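Local coordinates for protein formate dehydrogenase subunit beta (Desulfovibrio gigas, PDB 1H0H) that carries electrons through three [4Fe-4S] clusters as the small subunit of a periplasmic enzyme that reversibly oxidises formate to carbon dioxide, at residues Asp7-Thr12 / Ser174-Glu179; Ala91-Asp96 / Cys100-Pro105; Leu148-Val153 / Met161-Leu166; Phe199-Ala202 / Leu207-Glu210. One frame throughout, in Å; residues are numbered along the deposited sequence. Where two conformers were deposited one is given.

Interaction 1: residues Asp7-Thr12 / Ser174-Glu179; sequences DTTRCT and SARLAE. With SF4 (iron/sulfur cluster), chain L.
Arg176 reaches from helix 166-180 to Asp7 and Thr9 and uses a different nitrogen for each. Its NE donates to Asp7 OD2 at 2.7 Å in a salt bridge that is bent, with the carboxylate and guanidinium planes turned 58° apart and OD2 tilted out of the guanidinium plane. The bond to Thr9 is straighter: NH2 donates to OG1 at 2.9 Å, with the oxygen close to the guanidinium plane. These two bonds hold the guanidinium group in place. In one conformer of Glu179, Arg176 NH1 also meets Glu179 OE1 at 2.7 Å, a doubtful third bond since a second conformer was modelled. Asp7 OD1 accepts from Thr9 N at 3.0 Å, which makes an Asx turn at the end of strand 2-7, and from Thr9 OG1 at 2.6 Å, both from one face of the carboxylate. Thr9 can serve both partners because OG1 sits between the backbone N and the carbonyl carbon (chi1 72°). Two residues further along the same loop, Cys11 SG binds an iron of the first cluster, FE3, at 2.2 Å. Arg10 NE bonds to Thr158 O, and Arg10 NH1 forms a salt bridge with an acidic side chain of the other protein chain.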
# COMPACT_ATOMS: atom_id res chain seq x y z
N ASP B 7 -21.47 6.71 17.31
CA ASP B 7 -21.48 7.97 16.61
C ASP B 7 -21.35 7.69 15.12
O ASP B 7 -20.23 7.52 14.64
CB ASP B 7 -20.32 8.84 17.11
CG ASP B 7 -20.29 10.20 16.48
OD1 ASP B 7 -21.10 10.48 15.57
OD2 ASP B 7 -19.48 11.08 16.84
N THR B 8 -22.47 7.60 14.40
CA THR B 8 -22.42 7.30 12.96
C THR B 8 -21.67 8.35 12.16
O THR B 8 -21.18 8.07 11.06
CB THR B 8 -23.83 7.12 12.34
OG1 THR B 8 -24.54 8.36 12.38
CG2 THR B 8 -24.68 6.14 13.16
N THR B 9 -21.50 9.55 12.72
CA THR B 9 -20.79 10.56 11.95
C THR B 9 -19.29 10.22 11.85
O THR B 9 -18.58 10.84 11.07
CB THR B 9 -20.96 11.99 12.51
OG1 THR B 9 -20.23 12.14 13.75
CG2 THR B 9 -22.41 12.28 12.84
N ARG B 10 -18.82 9.28 12.65
CA ARG B 10 -17.41 8.89 12.58
C ARG B 10 -17.18 7.54 11.88
O ARG B 10 -16.03 7.14 11.71
CB ARG B 10 -16.77 8.84 13.97
CG ARG B 10 -16.84 10.14 14.74
CD ARG B 10 -16.15 10.07 16.07
NE ARG B 10 -14.70 9.93 15.95
CZ ARG B 10 -13.88 10.98 15.97
NH1 ARG B 10 -14.41 12.19 16.10
NH2 ARG B 10 -12.55 10.82 15.87
N CYS B 11 -18.23 6.85 11.48
CA CYS B 11 -18.10 5.52 10.86
C CYS B 11 -17.67 5.60 9.40
O CYS B 11 -18.24 6.35 8.61
CB CYS B 11 -19.43 4.76 10.99
SG CYS B 11 -19.54 3.15 10.17
N THR B 12 -16.67 4.83 9.02
CA THR B 12 -16.22 4.83 7.64
C THR B 12 -16.72 3.59 6.91
O THR B 12 -16.34 3.36 5.77
CB THR B 12 -14.70 4.88 7.58
OG1 THR B 12 -14.18 3.86 8.45
CG2 THR B 12 -14.17 6.20 8.13
N SER B 174 -25.02 12.82 24.50
CA SER B 174 -25.56 14.17 24.60
C SER B 174 -24.56 15.26 24.25
O SER B 174 -24.89 16.22 23.57
CB SER B 174 -26.06 14.43 26.01
OG SER B 174 -27.37 13.92 26.15
N ALA B 175 -23.36 15.12 24.77
CA ALA B 175 -22.31 16.07 24.46
C ALA B 175 -21.98 16.07 22.97
O ALA B 175 -21.77 17.12 22.37
CB ALA B 175 -21.05 15.76 25.30
N ARG B 176 -21.95 14.89 22.35
CA ARG B 176 -21.57 14.82 20.95
C ARG B 176 -22.66 15.42 20.08
O ARG B 176 -22.37 16.13 19.11
CB ARG B 176 -21.28 13.39 20.50
CG ARG B 176 -20.99 13.30 18.99
CD ARG B 176 -19.76 14.07 18.54
NE ARG B 176 -19.50 13.78 17.13
CZ ARG B 176 -18.75 14.53 16.33
NH1 ARG B 176 -18.16 15.64 16.77
NH2 ARG B 176 -18.59 14.15 15.06
N LEU B 177 -23.92 15.14 20.44
CA LEU B 177 -25.04 15.76 19.75
C LEU B 177 -24.95 17.28 19.84
O LEU B 177 -25.22 17.98 18.86
CB LEU B 177 -26.38 15.33 20.36
CG LEU B 177 -27.57 16.08 19.76
CD1 LEU B 177 -27.61 15.86 18.25
CD2 LEU B 177 -28.88 15.66 20.40
N ALA B 178 -24.61 17.80 21.02
CA ALA B 178 -24.51 19.24 21.18
C ALA B 178 -23.47 19.85 20.26
O ALA B 178 -23.65 20.95 19.74
CB ALA B 178 -24.21 19.60 22.65
N GLU B 179 -22.38 19.12 20.05
CA GLU B 179 -21.25 19.57 19.24
C GLU B 179 -21.56 19.70 17.74
O GLU B 179 -20.87 20.43 17.02
CB GLU B 179 -20.09 18.60 19.43
CG GLU B 179 -18.79 19.01 18.76
CD GLU B 179 -17.74 17.93 18.86
OE1 GLU B 179 -18.10 16.77 19.18
OE2 GLU B 179 -16.55 18.23 18.61
FE1 SF4 L . -16.32 1.49 13.44
FE2 SF4 L . -17.89 -0.55 12.41
FE3 SF4 L . -18.05 1.99 11.33
FE4 SF4 L . -15.70 0.43 10.98
S1 SF4 L . -17.76 -0.02 10.18
S2 SF4 L . -15.87 2.71 11.52
S3 SF4 L . -15.73 -0.71 12.99
S4 SF4 L . -18.61 1.31 13.53

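Interaction 2: residues Ala91-Asp96 / Cys100-Pro105; sequences AIIHDD and CVLFTP. With SF4 (iron/sulfur cluster), chain N.
With chi1 at -64°, Ile92 places CG1 beside its own backbone N and CG2 anti to it; the chain then runs on nearly extended, laying CD1 over a face of the Phe103 ring. This CH-pi contact has CD1 3.9 Å from the centroid of the Phe103 ring, with CE1 the nearest ring atom. The two side chains lie side by side and point the same way. The other branch, Ile92 CG2, meets Val101 CG1 at 3.8 Å. Strands 92-94 and 101-103 form a two-stranded antiparallel beta hairpin in which Ile92-Phe103 and His94-Val101 are non-hydrogen-bonded pairs, flanking the hydrogen-bonded pair Ile93-Leu102. In that middle pair Leu102 N donates almost straight to Ile93 O at 2.6 Å, and Ile93 N returns a bond to Leu102 O at 2.8 Å. Asp95 N to Cys100 O extends the pattern toward the turn. At the other end Ala91 O is gripped twice by Thr104, by its N at 3.1 Å and by its OG1 at 2.7 Å, the hydroxyl coming from above the carbonyl plane. The face with Ile92, Val101 and Phe103 packs on helices 79-84 and 113-119, and Val101 CG1 rests 3.8 Å from sulfur S1 of the third cluster.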
# COMPACT_ATOMS: atom_id res chain seq x y z
N ALA B 91 -36.12 -18.20 28.59
CA ALA B 91 -35.76 -18.14 27.18
C ALA B 91 -34.81 -16.98 26.86
O ALA B 91 -33.81 -17.15 26.18
CB ALA B 91 -37.01 -18.03 26.32
N ILE B 92 -35.17 -15.79 27.33
CA ILE B 92 -34.36 -14.59 27.14
C ILE B 92 -33.97 -14.10 28.53
O ILE B 92 -34.84 -13.82 29.34
CB ILE B 92 -35.17 -13.51 26.39
CG1 ILE B 92 -35.52 -13.99 24.98
CG2 ILE B 92 -34.41 -12.19 26.38
CD1 ILE B 92 -36.56 -13.18 24.29
N ILE B 93 -32.66 -14.09 28.82
CA ILE B 93 -32.15 -13.60 30.10
C ILE B 93 -31.94 -12.09 30.05
O ILE B 93 -31.44 -11.55 29.04
CB ILE B 93 -30.82 -14.30 30.45
CG1 ILE B 93 -31.07 -15.79 30.70
CG2 ILE B 93 -30.15 -13.66 31.69
CD1 ILE B 93 -29.78 -16.62 30.86
N HIS B 94 -32.33 -11.41 31.12
CA HIS B 94 -32.06 -9.98 31.28
C HIS B 94 -31.02 -9.86 32.41
O HIS B 94 -31.35 -10.02 33.59
CB HIS B 94 -33.33 -9.21 31.60
CG HIS B 94 -33.24 -7.74 31.36
ND1 HIS B 94 -34.22 -6.86 31.78
CD2 HIS B 94 -32.32 -6.98 30.71
CE1 HIS B 94 -33.89 -5.63 31.42
NE2 HIS B 94 -32.74 -5.68 30.77
N ASP B 95 -29.78 -9.58 32.05
CA ASP B 95 -28.69 -9.61 33.01
C ASP B 95 -28.59 -8.33 33.81
O ASP B 95 -28.29 -7.28 33.26
CB ASP B 95 -27.37 -9.89 32.29
CG ASP B 95 -26.23 -9.99 33.25
OD1 ASP B 95 -26.30 -10.91 34.10
OD2 ASP B 95 -25.24 -9.20 33.25
N ASP B 96 -28.81 -8.44 35.11
CA ASP B 96 -28.81 -7.27 35.96
C ASP B 96 -27.49 -6.47 35.99
O ASP B 96 -27.50 -5.24 35.97
CB ASP B 96 -29.28 -7.59 37.38
CG ASP B 96 -29.44 -6.35 38.22
OD1 ASP B 96 -30.46 -5.65 38.09
OD2 ASP B 96 -28.59 -5.96 39.02
N CYS B 100 -27.44 -6.59 29.80
CA CYS B 100 -27.51 -7.39 28.58
C CYS B 100 -28.83 -8.14 28.46
O CYS B 100 -29.30 -8.72 29.43
CB CYS B 100 -26.36 -8.40 28.47
SG CYS B 100 -26.55 -9.56 27.07
N VAL B 101 -29.38 -8.14 27.25
CA VAL B 101 -30.58 -8.89 26.93
C VAL B 101 -30.06 -10.08 26.16
O VAL B 101 -29.58 -9.94 25.05
CB VAL B 101 -31.57 -8.05 26.10
CG1 VAL B 101 -32.75 -8.88 25.64
CG2 VAL B 101 -32.04 -6.83 26.94
N LEU B 102 -30.13 -11.24 26.77
CA LEU B 102 -29.48 -12.40 26.23
C LEU B 102 -30.43 -13.46 25.70
O LEU B 102 -31.14 -14.10 26.48
CB LEU B 102 -28.56 -12.98 27.30
CG LEU B 102 -27.79 -14.27 26.99
CD1 LEU B 102 -26.85 -14.08 25.78
CD2 LEU B 102 -26.99 -14.67 28.20
N PHE B 103 -30.49 -13.62 24.38
CA PHE B 103 -31.28 -14.71 23.83
C PHE B 103 -30.48 -15.97 24.07
O PHE B 103 -29.29 -16.04 23.73
CB PHE B 103 -31.50 -14.58 22.33
CG PHE B 103 -32.71 -13.78 21.93
CD1 PHE B 103 -33.03 -12.61 22.59
CD2 PHE B 103 -33.48 -14.17 20.86
CE1 PHE B 103 -34.09 -11.86 22.18
CE2 PHE B 103 -34.56 -13.43 20.44
CZ PHE B 103 -34.88 -12.27 21.09
N THR B 104 -31.11 -16.98 24.64
CA THR B 104 -30.45 -18.24 24.87
C THR B 104 -31.00 -19.29 23.91
O THR B 104 -32.02 -19.09 23.27
CB THR B 104 -30.67 -18.71 26.34
OG1 THR B 104 -32.04 -19.13 26.53
CG2 THR B 104 -30.54 -17.57 27.30
N PRO B 105 -30.34 -20.43 23.81
CA PRO B 105 -30.87 -21.54 23.01
C PRO B 105 -32.25 -22.00 23.51
O PRO B 105 -32.97 -22.64 22.73
CB PRO B 105 -29.86 -22.66 23.24
CG PRO B 105 -28.57 -21.90 23.49
CD PRO B 105 -29.02 -20.75 24.39
FE1 SF4 N . -35.29 -5.79 19.97
FE2 SF4 N . -32.81 -6.08 21.14
FE3 SF4 N . -34.78 -4.32 22.25
FE4 SF4 N . -35.16 -7.05 22.36
S1 SF4 N . -33.49 -5.81 23.48
S2 SF4 N . -36.69 -5.60 21.77
S3 SF4 N . -34.17 -7.73 20.32
S4 SF4 N . -33.65 -4.13 20.17

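Interaction 3: residues Leu148-Val153 / Met161-Leu166; sequences LRPACV and MNFGDL. With SF4 (iron/sulfur cluster), chain M.
Cys152, on the short helix 151-155, ligates the second [4Fe-4S] cluster through SG to FE2 at 2.3 Å, and strand 161-163 packs against this ligand segment through apolar side chains. Pro150, at the N-cap position of the helix, lays its ring across Phe163. Its CD stands 3.7 Å from the centroid of the Phe163 ring and only 17° off the ring normal, a CH-pi contact over the face, while Pro150 CB touches cluster sulfur S4. Phe163 offers that face because its CG is anti to the backbone N (chi1 172°) and the ring is turned across the chain (chi2 89°). Beside the proline, Val153 CG2 fits against Phe163 CB at 3.8 Å and Met161 CE at 4.0 Å. Met161 is bent at both chi2 and chi3, which curls its methyl back to within 3.7 Å of Cys152 SG; the residue also touches the first cluster. A water donates to both Val153 O and Met161 O and so bridges the two backbones. Strand 161-163 pairs with strand 2-7, whose Phe4 meets the Phe163 ring edge-to-face and also packs on Pro150 and Val153, while Ile144 of helix 141-144 touches both Pro150 and Phe163.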
# COMPACT_ATOMS: atom_id res chain seq x y z
N LEU B 148 -12.69 -7.26 29.25
CA LEU B 148 -12.51 -6.80 27.88
C LEU B 148 -13.71 -5.98 27.44
O LEU B 148 -14.75 -6.01 28.07
CB LEU B 148 -12.33 -7.99 26.93
CG LEU B 148 -11.12 -8.88 27.19
CD1 LEU B 148 -11.24 -10.18 26.40
CD2 LEU B 148 -9.85 -8.12 26.78
N ARG B 149 -13.57 -5.26 26.34
CA ARG B 149 -14.69 -4.53 25.74
C ARG B 149 -15.32 -5.39 24.64
O ARG B 149 -14.74 -6.38 24.23
CB ARG B 149 -14.20 -3.22 25.15
CG ARG B 149 -13.67 -2.22 26.16
CD ARG B 149 -12.79 -1.15 25.54
NE ARG B 149 -11.55 -1.73 25.03
CZ ARG B 149 -10.93 -1.33 23.92
NH1 ARG B 149 -11.43 -0.34 23.19
NH2 ARG B 149 -9.81 -1.93 23.54
N PRO B 150 -16.50 -5.04 24.16
CA PRO B 150 -17.08 -5.79 23.04
C PRO B 150 -16.18 -5.84 21.82
O PRO B 150 -15.42 -4.91 21.59
CB PRO B 150 -18.37 -5.03 22.74
CG PRO B 150 -18.77 -4.51 24.12
CD PRO B 150 -17.44 -4.06 24.73
N ALA B 151 -16.28 -6.93 21.07
CA ALA B 151 -15.46 -7.13 19.87
C ALA B 151 -15.62 -6.02 18.84
O ALA B 151 -14.64 -5.60 18.21
CB ALA B 151 -15.74 -8.42 19.27
N CYS B 152 -16.85 -5.56 18.64
CA CYS B 152 -17.07 -4.51 17.68
C CYS B 152 -16.44 -3.20 18.12
O CYS B 152 -15.89 -2.47 17.30
CB CYS B 152 -18.57 -4.32 17.37
SG CYS B 152 -19.53 -4.02 18.86
N VAL B 153 -16.53 -2.89 19.39
CA VAL B 153 -15.97 -1.67 19.95
C VAL B 153 -14.47 -1.68 19.86
O VAL B 153 -13.85 -0.72 19.41
CB VAL B 153 -16.42 -1.50 21.41
CG1 VAL B 153 -15.65 -0.37 22.08
CG2 VAL B 153 -17.94 -1.29 21.48
N MET B 161 -17.63 3.54 17.59
CA MET B 161 -18.17 2.64 18.62
C MET B 161 -17.54 2.98 19.94
O MET B 161 -16.32 3.13 20.03
CB MET B 161 -17.88 1.17 18.31
CG MET B 161 -18.57 0.59 17.08
SD MET B 161 -20.37 0.60 17.22
CE MET B 161 -20.65 -0.47 18.71
N ASN B 162 -18.37 3.10 20.98
CA ASN B 162 -17.89 3.35 22.33
C ASN B 162 -18.70 2.51 23.28
O ASN B 162 -19.88 2.30 23.05
CB ASN B 162 -18.07 4.82 22.69
CG ASN B 162 -17.37 5.73 21.72
OD1 ASN B 162 -16.23 6.11 21.95
ND2 ASN B 162 -18.05 6.10 20.62
N PHE B 163 -18.09 2.09 24.38
CA PHE B 163 -18.74 1.25 25.37
C PHE B 163 -18.34 1.64 26.77
O PHE B 163 -17.18 2.05 27.02
CB PHE B 163 -18.37 -0.22 25.13
CG PHE B 163 -18.84 -1.16 26.21
CD1 PHE B 163 -20.09 -1.75 26.14
CD2 PHE B 163 -18.02 -1.49 27.28
CE1 PHE B 163 -20.53 -2.63 27.12
CE2 PHE B 163 -18.46 -2.36 28.26
CZ PHE B 163 -19.70 -2.94 28.18
N GLY B 164 -19.27 1.54 27.71
CA GLY B 164 -18.95 1.79 29.11
C GLY B 164 -20.18 1.72 30.00
O GLY B 164 -21.16 1.09 29.68
N ASP B 165 -20.11 2.36 31.16
CA ASP B 165 -21.28 2.42 32.03
C ASP B 165 -22.31 3.26 31.30
O ASP B 165 -21.97 4.20 30.59
CB ASP B 165 -20.92 3.02 33.37
CG ASP B 165 -19.99 2.14 34.15
OD1 ASP B 165 -20.01 0.91 33.90
OD2 ASP B 165 -19.20 2.56 35.01
N LEU B 166 -23.57 2.89 31.47
CA LEU B 166 -24.66 3.57 30.78
C LEU B 166 -24.67 5.09 30.93
O LEU B 166 -24.79 5.81 29.94
CB LEU B 166 -26.01 3.02 31.25
CG LEU B 166 -27.20 3.57 30.46
CD1 LEU B 166 -27.05 3.26 28.96
CD2 LEU B 166 -28.52 3.01 31.00
FE1 SF4 M . -20.56 -8.11 20.75
FE2 SF4 M . -20.80 -5.94 19.09
FE3 SF4 M . -23.05 -7.24 20.04
FE4 SF4 M . -21.43 -8.43 18.16
S1 SF4 M . -22.64 -6.46 17.96
S2 SF4 M . -22.32 -9.35 20.06
S3 SF4 M . -19.40 -7.72 18.70
S4 SF4 M . -21.57 -6.20 21.39
O HOH W 1 -13.70 2.02 19.70

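Interaction 4: residues Phe199-Ala202 / Leu207-Glu210; sequences FLTA and LYHE
Thr201 ends strand 197-201 and Tyr208 lies in the loop beyond it; their CA atoms are the nearest pair between the segments yet remain 7.8 Å apart, so the long tyrosine side chain has to span the gap. Tyr208 runs back past Thr201 in the opposite direction and presents one ring face to it. Thr201 CG2 sits over the middle of that ring, 3.6 Å from the centroid of Tyr208 and 10° off the normal, a CH-pi contact. CB of Thr201 is also close, 3.4 Å from Tyr208 CE1. The threonine turns its methyl to the ring because CG2 lies anti to the carbonyl carbon, leaving OG1 (chi1 50°) to bond to His203 O. At the far end of the ring, Ala202 N donates to Tyr208 OH at 3.0 Å in a fairly straight bond of 164°. The ring is thus held at its hydroxyl end by a backbone N-H and over one face by a methyl group. Tyr208 also packs on Leu66 and Phe68 of strand 62-70 and on Thr8, joining the loop after strand 197-201 of the mixed sheet to strand 62-70 and to the loop that carries Cys11, a ligand of the first cluster.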
# COMPACT_ATOMS: atom_id res chain seq x y z
N PHE B 199 -27.52 5.42 19.25
CA PHE B 199 -26.98 5.95 17.99
C PHE B 199 -27.22 7.45 17.82
O PHE B 199 -28.33 7.96 18.09
CB PHE B 199 -27.59 5.29 16.77
CG PHE B 199 -27.31 3.83 16.64
CD1 PHE B 199 -28.08 2.91 17.32
CD2 PHE B 199 -26.30 3.37 15.79
CE1 PHE B 199 -27.87 1.58 17.17
CE2 PHE B 199 -26.07 2.02 15.64
CZ PHE B 199 -26.84 1.12 16.35
N LEU B 200 -26.18 8.15 17.38
CA LEU B 200 -26.28 9.54 16.98
C LEU B 200 -26.33 9.54 15.47
O LEU B 200 -25.52 8.86 14.82
CB LEU B 200 -25.06 10.36 17.43
CG LEU B 200 -24.95 11.77 16.85
CD1 LEU B 200 -26.14 12.64 17.27
CD2 LEU B 200 -23.67 12.47 17.25
N THR B 201 -27.30 10.25 14.91
CA THR B 201 -27.39 10.44 13.46
C THR B 201 -27.34 11.91 13.18
O THR B 201 -27.72 12.72 14.04
CB THR B 201 -28.66 9.81 12.86
OG1 THR B 201 -29.84 10.22 13.58
CG2 THR B 201 -28.60 8.31 12.96
N ALA B 202 -26.87 12.28 11.99
CA ALA B 202 -26.74 13.67 11.63
C ALA B 202 -27.97 14.19 10.88
O ALA B 202 -28.09 15.37 10.64
CB ALA B 202 -25.47 13.90 10.81
N LEU B 207 -33.31 7.92 7.22
CA LEU B 207 -32.42 7.99 6.06
C LEU B 207 -31.26 7.02 6.28
O LEU B 207 -30.59 6.60 5.33
CB LEU B 207 -31.88 9.40 5.87
CG LEU B 207 -32.95 10.41 5.47
CD1 LEU B 207 -32.39 11.80 5.44
CD2 LEU B 207 -33.51 10.02 4.12
N TYR B 208 -31.03 6.64 7.52
CA TYR B 208 -30.00 5.64 7.83
C TYR B 208 -30.56 4.23 7.80
O TYR B 208 -29.94 3.30 7.27
CB TYR B 208 -29.37 5.88 9.20
CG TYR B 208 -28.52 7.13 9.31
CD1 TYR B 208 -29.12 8.40 9.34
CD2 TYR B 208 -27.14 7.05 9.41
CE1 TYR B 208 -28.34 9.55 9.44
CE2 TYR B 208 -26.36 8.19 9.54
CZ TYR B 208 -26.95 9.44 9.55
OH TYR B 208 -26.16 10.58 9.66
N HIS B 209 -31.75 4.06 8.38
CA HIS B 209 -32.37 2.75 8.44
C HIS B 209 -33.81 2.92 8.85
O HIS B 209 -34.12 3.76 9.71
CB HIS B 209 -31.64 1.86 9.45
CG HIS B 209 -32.22 0.49 9.60
ND1 HIS B 209 -32.62 -0.26 8.52
CD2 HIS B 209 -32.48 -0.25 10.70
CE1 HIS B 209 -33.07 -1.43 8.94
NE2 HIS B 209 -33.01 -1.44 10.27
N GLU B 210 -34.70 2.17 8.19
CA GLU B 210 -36.14 2.33 8.43
C GLU B 210 -36.53 2.08 9.87
O GLU B 210 -37.54 2.59 10.35
CB GLU B 210 -36.95 1.41 7.51
CG GLU B 210 -36.64 -0.08 7.64
CD GLU B 210 -37.42 -0.93 6.61
OE1 GLU B 210 -38.55 -0.54 6.21
OE2 GLU B 210 -36.90 -1.99 6.20

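In the fold
Strand 2-7 leads into residues 7-12, whose partner 174-179 comes more than 160 residues later, so interaction 1 closes a long loop that contains most of the chain. Two short closures fall within it in turn: the hairpin of interaction 2 beside the third cluster, then interaction 3 beside the second. Helix 166-180, directly after strand 161-163, supplies the second half of interaction 1. Interaction 4 comes last, a local closure in which the loop after strand 197-201 folds back on the end of that strand; it touches interaction 1 through Leu200. Strands 161-163, 2-7 and 197-201 are neighbours in one mixed sheet, so interactions 3, 1 and 4 all reach it, whereas interaction 2 lies across the chain's centre from interactions 1 and 4.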